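Local structure of homocysteine S-methyltransferase (Escherichia coli, 5DMM) at residues 24-27 against 28-32; 104-107 against 108-112; 148-151 against 152-155. The protein catalyses methyl transfer from S-methylmethionine, or less efficiently from S-adenosylmethionine, to homocysteine, giving methionine, with zinc as its cofactor. One frame throughout, in Å; residues are numbered along the deposited sequence.

How the contacts relate
All three contacts are local, each made within a helix or at its end, and they follow one another along the chain of a zinc-dependent TIM-barrel methyltransferase. Contacts 1 and 2 lie at the surface where helices 24-29 and 85-109 stop, with centres about 24 Å apart; both touch helix 48-61. Contact 3 lies within helix 143-159 and is buried, its centre about 28 Å from that of contact 1 and about 32 Å from that of contact 2. Bound homocysteine lies about 8 Å from the side chain of Ala24 in contact 1 and about 9 Å from that of Arg153 in contact 3, whereas contact 2 is far from the homocysteine and zinc sites.

Contact 1 (24-27 against 28-32)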
loop_
_atom_site.group_PDB
_atom_site.type_symbol
_atom_site.label_atom_id
_atom_site.label_comp_id
_atom_site.label_asym_id
_atom_site.label_seq_id
_atom_site.Cartn_x
_atom_site.Cartn_y
_atom_site.Cartn_z
ATOM N N ALA A 24 11.616 3.266 -4.162
ATOM C CA ALA A 24 12.387 3.945 -5.210
ATOM C C ALA A 24 13.631 4.673 -4.704
ATOM O O ALA A 24 14.700 4.570 -5.313
ATOM C CB ALA A 24 11.491 4.927 -5.951
ATOM N N THR A 25 13.481 5.423 -3.609
ATOM C CA THR A 25 14.597 6.171 -3.023
ATOM C C THR A 25 15.788 5.265 -2.760
ATOM O O THR A 25 16.926 5.585 -3.107
ATOM C CB THR A 25 14.198 6.850 -1.690
ATOM O OG1 THR A 25 13.570 5.887 -0.830
ATOM C CG2 THR A 25 13.237 7.988 -1.932
ATOM N N GLU A 26 15.501 4.125 -2.150
ATOM C CA GLU A 26 16.522 3.182 -1.738
ATOM C C GLU A 26 17.164 2.479 -2.925
ATOM O O GLU A 26 18.365 2.236 -2.924
ATOM C CB GLU A 26 15.922 2.160 -0.773
ATOM C CG GLU A 26 15.940 2.627 0.679
ATOM C CD GLU A 26 17.189 2.167 1.414
ATOM O OE1 GLU A 26 17.758 1.121 1.023
ATOM O OE2 GLU A 26 17.606 2.841 2.380
ATOM N N LEU A 27 16.366 2.149 -3.934
ATOM C CA LEU A 27 16.923 1.500 -5.128
ATOM C C LEU A 27 17.846 2.447 -5.876
ATOM O O LEU A 27 18.931 2.055 -6.329
ATOM C CB LEU A 27 15.805 1.020 -6.048
ATOM C CG LEU A 27 14.978 -0.152 -5.531
ATOM C CD1 LEU A 27 13.864 -0.507 -6.527
ATOM C CD2 LEU A 27 15.873 -1.369 -5.295
ATOM N N GLU A 28 17.413 3.695 -6.010
ATOM C CA GLU A 28 18.234 4.722 -6.641
ATOM C C GLU A 28 19.550 4.977 -5.901
ATOM O O GLU A 28 20.599 5.171 -6.530
ATOM C CB GLU A 28 17.442 6.022 -6.751
ATOM C CG GLU A 28 16.295 5.948 -7.736
ATOM C CD GLU A 28 15.707 7.307 -8.017
ATOM O OE1 GLU A 28 15.754 8.165 -7.107
ATOM O OE2 GLU A 28 15.213 7.521 -9.147
ATOM N N ALA A 29 19.498 4.988 -4.570
ATOM C CA ALA A 29 20.712 5.139 -3.770
ATOM C C ALA A 29 21.700 4.001 -4.042
ATOM O O ALA A 29 22.911 4.190 -3.950
ATOM C CB ALA A 29 20.369 5.193 -2.283
ATOM N N ARG A 30 21.177 2.824 -4.383
ATOM C CA ARG A 30 22.010 1.657 -4.639
ATOM C C ARG A 30 22.415 1.563 -6.110
ATOM O O ARG A 30 23.034 0.588 -6.527
ATOM C CB ARG A 30 21.288 0.383 -4.182
ATOM C CG ARG A 30 21.056 0.363 -2.649
ATOM C CD ARG A 30 20.303 -0.873 -2.143
ATOM N NE ARG A 30 19.793 -0.682 -0.778
ATOM C CZ ARG A 30 20.368 -1.164 0.325
ATOM N NH1 ARG A 30 21.475 -1.883 0.241
ATOM N NH2 ARG A 30 19.833 -0.925 1.515
ATOM N N GLY A 31 22.081 2.589 -6.886
ATOM C CA GLY A 31 22.549 2.689 -8.260
ATOM C C GLY A 31 21.535 2.457 -9.366
ATOM O O GLY A 31 21.864 2.539 -10.550
ATOM N N CYS A 32 20.294 2.168 -9.001
ATOM C CA CYS A 32 19.265 1.904 -10.004
ATOM C C CYS A 32 18.806 3.142 -10.762
ATOM O O CYS A 32 18.593 4.204 -10.179
ATOM C CB CYS A 32 18.057 1.247 -9.347
ATOM S SG CYS A 32 18.351 -0.462 -8.940
#
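Glu26 and Arg30, one helical turn apart, form the salt bridge of this contact. The guanidinium comes side-on, and NE and NH2 both reach the single oxygen OE1, with Arg30 NH2 3.0 Å and Arg30 NE 3.3 Å from Glu26 OE1. That oxygen lies close to the guanidinium plane, but the carboxylate itself is turned 45° from it. A bend at chi2 of Glu26 (-93°) swings the carboxylate over to the extended arginine. Arg30 NH2 also pairs with Asp57 on helix 48-61; because Asp57 OD2 lies close to Glu26 OE1, the arginine probably offsets the repulsion between the two acids.

The backbone bonds begin as regular helix. Glu28 N donates to Ala24 O at 2.9 Å and Ala29 N to Thr25 O at 3.0 Å, whereas Arg30 N makes only weak bonds to Glu26 O and Leu27 O. Beyond them Cys32 N reaches back to Leu27 O at 3.0 Å, and Gly31 N bonds to Glu28 O at 3.0 Å.

Apolar contact is slight: Leu27 CB meets Cys32 CB at 4.0 Å, and both side chains rest on Leu50 of helix 48-61. Thr25 OG1 bonds to the backbone O of Thr298, two residues beyond Cys296, a predicted zinc ligand. The paired bonds from Cys32 and Gly31, with positive phi at Gly31 (108°), are those of a Schellman motif ending helix 24-29.

Contact 2 (104-107 against 108-112); sequences EAYL and AENPQ
Tyr106 O receives the backbone N-H of Asn110 at 2.6 Å, in the last of three successive helical bonds. The two before it run from Ala108 N to Glu104 O at 3.0 Å and from Glu109 N to Ala105 O at 3.2 Å.

The same two residues meet again through their side chains. Asn110 ND2 donates to Tyr106 OH at 3.2 Å, in an almost straight bond (168°) that lies in the amide plane. Both side chains leave the backbone with CG anti to N (chi1 -172° for Tyr106, -176° for Asn110) and run side by side in the same direction, which brings the amide to the phenol end of the ring. Asn110 CB sits over one ring face, offset toward the rim, in a CH-pi contact 4.3 Å from the centroid; the amide and ring planes are nearly perpendicular.

Here helix 85-109 of the TIM barrel ends. Asn110 is the first residue to leave helical angles, and its OD1 accepts from Gln112 N at 3.3 Å, forming an Asx turn in which the donor stands above the carbonyl plane.

The Glu109 carboxylate passes obliquely by CD1 and CE1 of the ring, its OE2 3.8 Å from Tyr106 CE1. Its OE1 is salt-bridged to Arg60 of helix 48-61, against which Tyr106 also packs. Leu107 O faces Pro111 N, which has no hydrogen to offer, and Leu107 CD2 lies 3.8 Å from Asn110 O.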
loop_
_atom_site.group_PDB
_atom_site.type_symbol
_atom_site.label_atom_id
_atom_site.label_comp_id
_atom_site.label_asym_id
_atom_site.label_seq_id
_atom_site.Cartn_x
_atom_site.Cartn_y
_atom_site.Cartn_z
ATOM N N GLU A 104 12.035 -13.718 6.086
ATOM C CA GLU A 104 12.776 -14.895 6.548
ATOM C C GLU A 104 14.161 -14.483 7.048
ATOM O O GLU A 104 14.583 -14.899 8.127
ATOM C CB GLU A 104 12.900 -15.941 5.432
ATOM C CG GLU A 104 11.579 -16.571 5.035
ATOM C CD GLU A 104 10.876 -17.231 6.206
ATOM O OE1 GLU A 104 11.381 -18.261 6.694
ATOM O OE2 GLU A 104 9.829 -16.717 6.652
ATOM N N ALA A 105 14.854 -13.653 6.266
ATOM C CA ALA A 105 16.188 -13.170 6.623
ATOM C C ALA A 105 16.210 -12.384 7.932
ATOM O O ALA A 105 17.107 -12.568 8.756
ATOM C CB ALA A 105 16.758 -12.313 5.499
ATOM N N TYR A 106 15.235 -11.503 8.126
ATOM C CA TYR A 106 15.231 -10.690 9.324
ATOM C C TYR A 106 14.908 -11.538 10.556
ATOM O O TYR A 106 15.487 -11.339 11.625
ATOM C CB TYR A 106 14.236 -9.528 9.205
ATOM C CG TYR A 106 14.378 -8.592 10.377
ATOM C CD1 TYR A 106 15.588 -7.952 10.627
ATOM C CD2 TYR A 106 13.332 -8.388 11.265
ATOM C CE1 TYR A 106 15.735 -7.110 11.716
ATOM C CE2 TYR A 106 13.480 -7.544 12.359
ATOM C CZ TYR A 106 14.679 -6.911 12.571
ATOM O OH TYR A 106 14.828 -6.080 13.658
ATOM N N LEU A 107 13.988 -12.486 10.409
ATOM C CA LEU A 107 13.570 -13.306 11.546
ATOM C C LEU A 107 14.642 -14.318 11.915
ATOM O O LEU A 107 14.675 -14.807 13.039
ATOM C CB LEU A 107 12.247 -14.019 11.251
ATOM C CG LEU A 107 11.027 -13.106 11.208
ATOM C CD1 LEU A 107 9.796 -13.873 10.765
ATOM C CD2 LEU A 107 10.794 -12.449 12.567
ATOM N N ALA A 108 15.519 -14.631 10.973
ATOM C CA ALA A 108 16.674 -15.465 11.288
ATOM C C ALA A 108 17.658 -14.647 12.140
ATOM O O ALA A 108 18.175 -15.123 13.152
ATOM C CB ALA A 108 17.336 -15.974 10.010
ATOM N N GLU A 109 17.887 -13.406 11.719
ATOM C CA GLU A 109 18.702 -12.432 12.444
ATOM C C GLU A 109 18.094 -12.058 13.799
ATOM O O GLU A 109 18.786 -12.064 14.817
ATOM C CB GLU A 109 18.882 -11.187 11.567
ATOM C CG GLU A 109 19.373 -9.920 12.244
ATOM C CD GLU A 109 19.436 -8.751 11.258
ATOM O OE1 GLU A 109 19.405 -9.010 10.035
ATOM O OE2 GLU A 109 19.509 -7.584 11.697
ATOM N N ASN A 110 16.800 -11.746 13.809
ATOM C CA ASN A 110 16.109 -11.313 15.024
ATOM C C ASN A 110 14.789 -12.054 15.230
ATOM O O ASN A 110 13.732 -11.544 14.874
ATOM C CB ASN A 110 15.846 -9.801 14.980
ATOM C CG ASN A 110 15.214 -9.260 16.271
ATOM O OD1 ASN A 110 15.227 -9.916 17.316
ATOM N ND2 ASN A 110 14.671 -8.045 16.199
ATOM N N PRO A 111 14.845 -13.259 15.823
ATOM C CA PRO A 111 13.630 -14.058 16.062
ATOM C C PRO A 111 12.647 -13.379 17.023
ATOM O O PRO A 111 11.486 -13.775 17.098
ATOM C CB PRO A 111 14.171 -15.356 16.671
ATOM C CG PRO A 111 15.641 -15.364 16.354
ATOM C CD PRO A 111 16.061 -13.938 16.300
ATOM N N GLN A 112 13.114 -12.365 17.738
ATOM C CA GLN A 112 12.293 -11.665 18.717
ATOM C C GLN A 112 11.600 -10.444 18.112
ATOM O O GLN A 112 11.069 -9.596 18.831
ATOM C CB GLN A 112 13.152 -11.242 19.914
ATOM C CG GLN A 112 12.562 -11.608 21.265
ATOM C CD GLN A 112 12.431 -13.107 21.453
ATOM O OE1 GLN A 112 13.328 -13.870 21.089
ATOM N NE2 GLN A 112 11.304 -13.537 22.015
#

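Contact 3 (148-151 against 152-155); sequences AFHR and PRVE
Ala148 O faces Pro152 CD at 3.3 Å, where an N-H would sit in a regular turn. This is the proline kink of helix 143-159, one of the helices around the TIM barrel: Pro152 has no hydrogen to give, and Arg153 N does not reach Phe149 O and makes only a weak bond to His150 O. The Pro152 ring packs on Pro75 and on Glu85 and Lys89 of helix 85-109.

Phe149 lays CD2 3.5 Å above the centre of the imidazole of His150. Its CE2 lies 3.9 Å from Arg153 NH2, with the guanidinium nearly perpendicular to the phenyl ring. The phenyl also makes an edge-to-face contact with Tyr125.

His150 runs alongside Arg153, ring and guanidinium planes only 20° apart, and its ND1 approaches the guanidinium edge. Its other nitrogen, NE2, is hydrogen-bonded to Glu175, and ND1 to a water; together these two holds would fix the rotation of the imidazole. His150 O accepts from Val154 N at 3.1 Å, where normal helix pairing resumes.

Arg151 O continues it, accepting from Glu155 N at 3.0 Å. The arginine and glutamate side chains run the same way, but in the conformer given here, one of two, they meet through Arg151 CG, 3.6 Å from Glu155 OE2, and not through their charges. That oxygen is bonded to Tyr186 OH.

Arg153 bends at chi3 (54°), and its NH1 bonds to Ser70 O, next to the homocysteine-pocket residue Tyr71. The bend also turns NE toward the same water, which joins three groups: it accepts from Arg153 NE at 2.8 Å, donates to His150 O, and lies in the imidazole plane 2.9 Å from His150 ND1.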
loop_
_atom_site.group_PDB
_atom_site.type_symbol
_atom_site.label_atom_id
_atom_site.label_comp_id
_atom_site.label_asym_id
_atom_site.label_seq_id
_atom_site.Cartn_x
_atom_site.Cartn_y
_atom_site.Cartn_z
ATOM N N ALA A 148 -11.698 -6.531 -14.371
ATOM C CA ALA A 148 -10.773 -7.216 -15.284
ATOM C C ALA A 148 -9.348 -6.671 -15.174
ATOM O O ALA A 148 -8.372 -7.421 -15.311
ATOM C CB ALA A 148 -11.263 -7.106 -16.724
ATOM N N PHE A 149 -9.229 -5.365 -14.940
ATOM C CA PHE A 149 -7.923 -4.726 -14.765
ATOM C C PHE A 149 -7.237 -5.221 -13.499
ATOM O O PHE A 149 -6.046 -5.525 -13.508
ATOM C CB PHE A 149 -8.063 -3.198 -14.714
ATOM C CG PHE A 149 -6.819 -2.480 -14.246
ATOM C CD1 PHE A 149 -5.758 -2.259 -15.108
ATOM C CD2 PHE A 149 -6.725 -2.010 -12.951
ATOM C CE1 PHE A 149 -4.617 -1.592 -14.686
ATOM C CE2 PHE A 149 -5.583 -1.331 -12.516
ATOM C CZ PHE A 149 -4.530 -1.126 -13.384
ATOM N N HIS A 150 -8.000 -5.309 -12.414
ATOM C CA HIS A 150 -7.428 -5.627 -11.114
ATOM C C HIS A 150 -7.284 -7.118 -10.811
ATOM O O HIS A 150 -6.398 -7.508 -10.058
ATOM C CB HIS A 150 -8.286 -5.004 -10.012
ATOM C CG HIS A 150 -8.039 -3.550 -9.802
ATOM N ND1 HIS A 150 -6.844 -3.060 -9.311
ATOM C CD2 HIS A 150 -8.826 -2.470 -10.025
ATOM C CE1 HIS A 150 -6.919 -1.744 -9.220
ATOM N NE2 HIS A 150 -8.107 -1.361 -9.652
ATOM N N ARG A 151 -8.171 -7.936 -11.376
ATOM C CA ARG A 151 -8.244 -9.360 -11.019
ATOM C C ARG A 151 -6.920 -10.149 -11.076
ATOM O O ARG A 151 -6.578 -10.813 -10.096
ATOM C CB ARG A 151 -9.291 -10.070 -11.896
ATOM C CG ARG A 151 -9.414 -11.560 -11.606
ATOM C CD ARG A 151 -10.585 -12.198 -12.373
ATOM N NE ARG A 151 -11.881 -11.667 -11.951
ATOM C CZ ARG A 151 -12.658 -10.899 -12.710
ATOM N NH1 ARG A 151 -12.279 -10.578 -13.940
ATOM N NH2 ARG A 151 -13.818 -10.456 -12.241
ATOM N N PRO A 152 -6.176 -10.099 -12.201
ATOM C CA PRO A 152 -4.939 -10.908 -12.245
ATOM C C PRO A 152 -3.921 -10.579 -11.148
ATOM O O PRO A 152 -3.253 -11.489 -10.639
ATOM C CB PRO A 152 -4.326 -10.564 -13.605
ATOM C CG PRO A 152 -5.373 -9.892 -14.384
ATOM C CD PRO A 152 -6.340 -9.287 -13.422
ATOM N N ARG A 153 -3.803 -9.303 -10.790
ATOM C CA ARG A 153 -2.850 -8.912 -9.747
ATOM C C ARG A 153 -3.342 -9.356 -8.367
ATOM O O ARG A 153 -2.551 -9.825 -7.543
ATOM C CB ARG A 153 -2.594 -7.401 -9.763
ATOM C CG ARG A 153 -1.792 -6.906 -8.553
ATOM C CD ARG A 153 -1.369 -5.454 -8.724
ATOM N NE ARG A 153 -2.513 -4.602 -9.012
ATOM C CZ ARG A 153 -2.435 -3.297 -9.243
ATOM N NH1 ARG A 153 -1.255 -2.679 -9.208
ATOM N NH2 ARG A 153 -3.541 -2.607 -9.501
ATOM N N VAL A 154 -4.636 -9.211 -8.103
ATOM C CA VAL A 154 -5.182 -9.707 -6.843
ATOM C C VAL A 154 -4.904 -11.201 -6.708
ATOM O O VAL A 154 -4.434 -11.659 -5.675
ATOM C CB VAL A 154 -6.703 -9.436 -6.718
ATOM C CG1 VAL A 154 -7.304 -10.241 -5.583
ATOM C CG2 VAL A 154 -6.955 -7.938 -6.506
ATOM N N GLU A 155 -5.169 -11.961 -7.771
ATOM C CA GLU A 155 -4.952 -13.396 -7.715
ATOM C C GLU A 155 -3.477 -13.752 -7.509
ATOM O O GLU A 155 -3.148 -14.599 -6.679
ATOM C CB GLU A 155 -5.518 -14.052 -8.979
ATOM C CG GLU A 155 -7.039 -14.112 -8.905
ATOM C CD GLU A 155 -7.711 -14.806 -10.093
ATOM O OE1 GLU A 155 -7.009 -15.306 -10.997
ATOM O OE2 GLU A 155 -8.961 -14.844 -10.113
HETATM O O HOH W 1 -5.203 -5.406 -8.602
#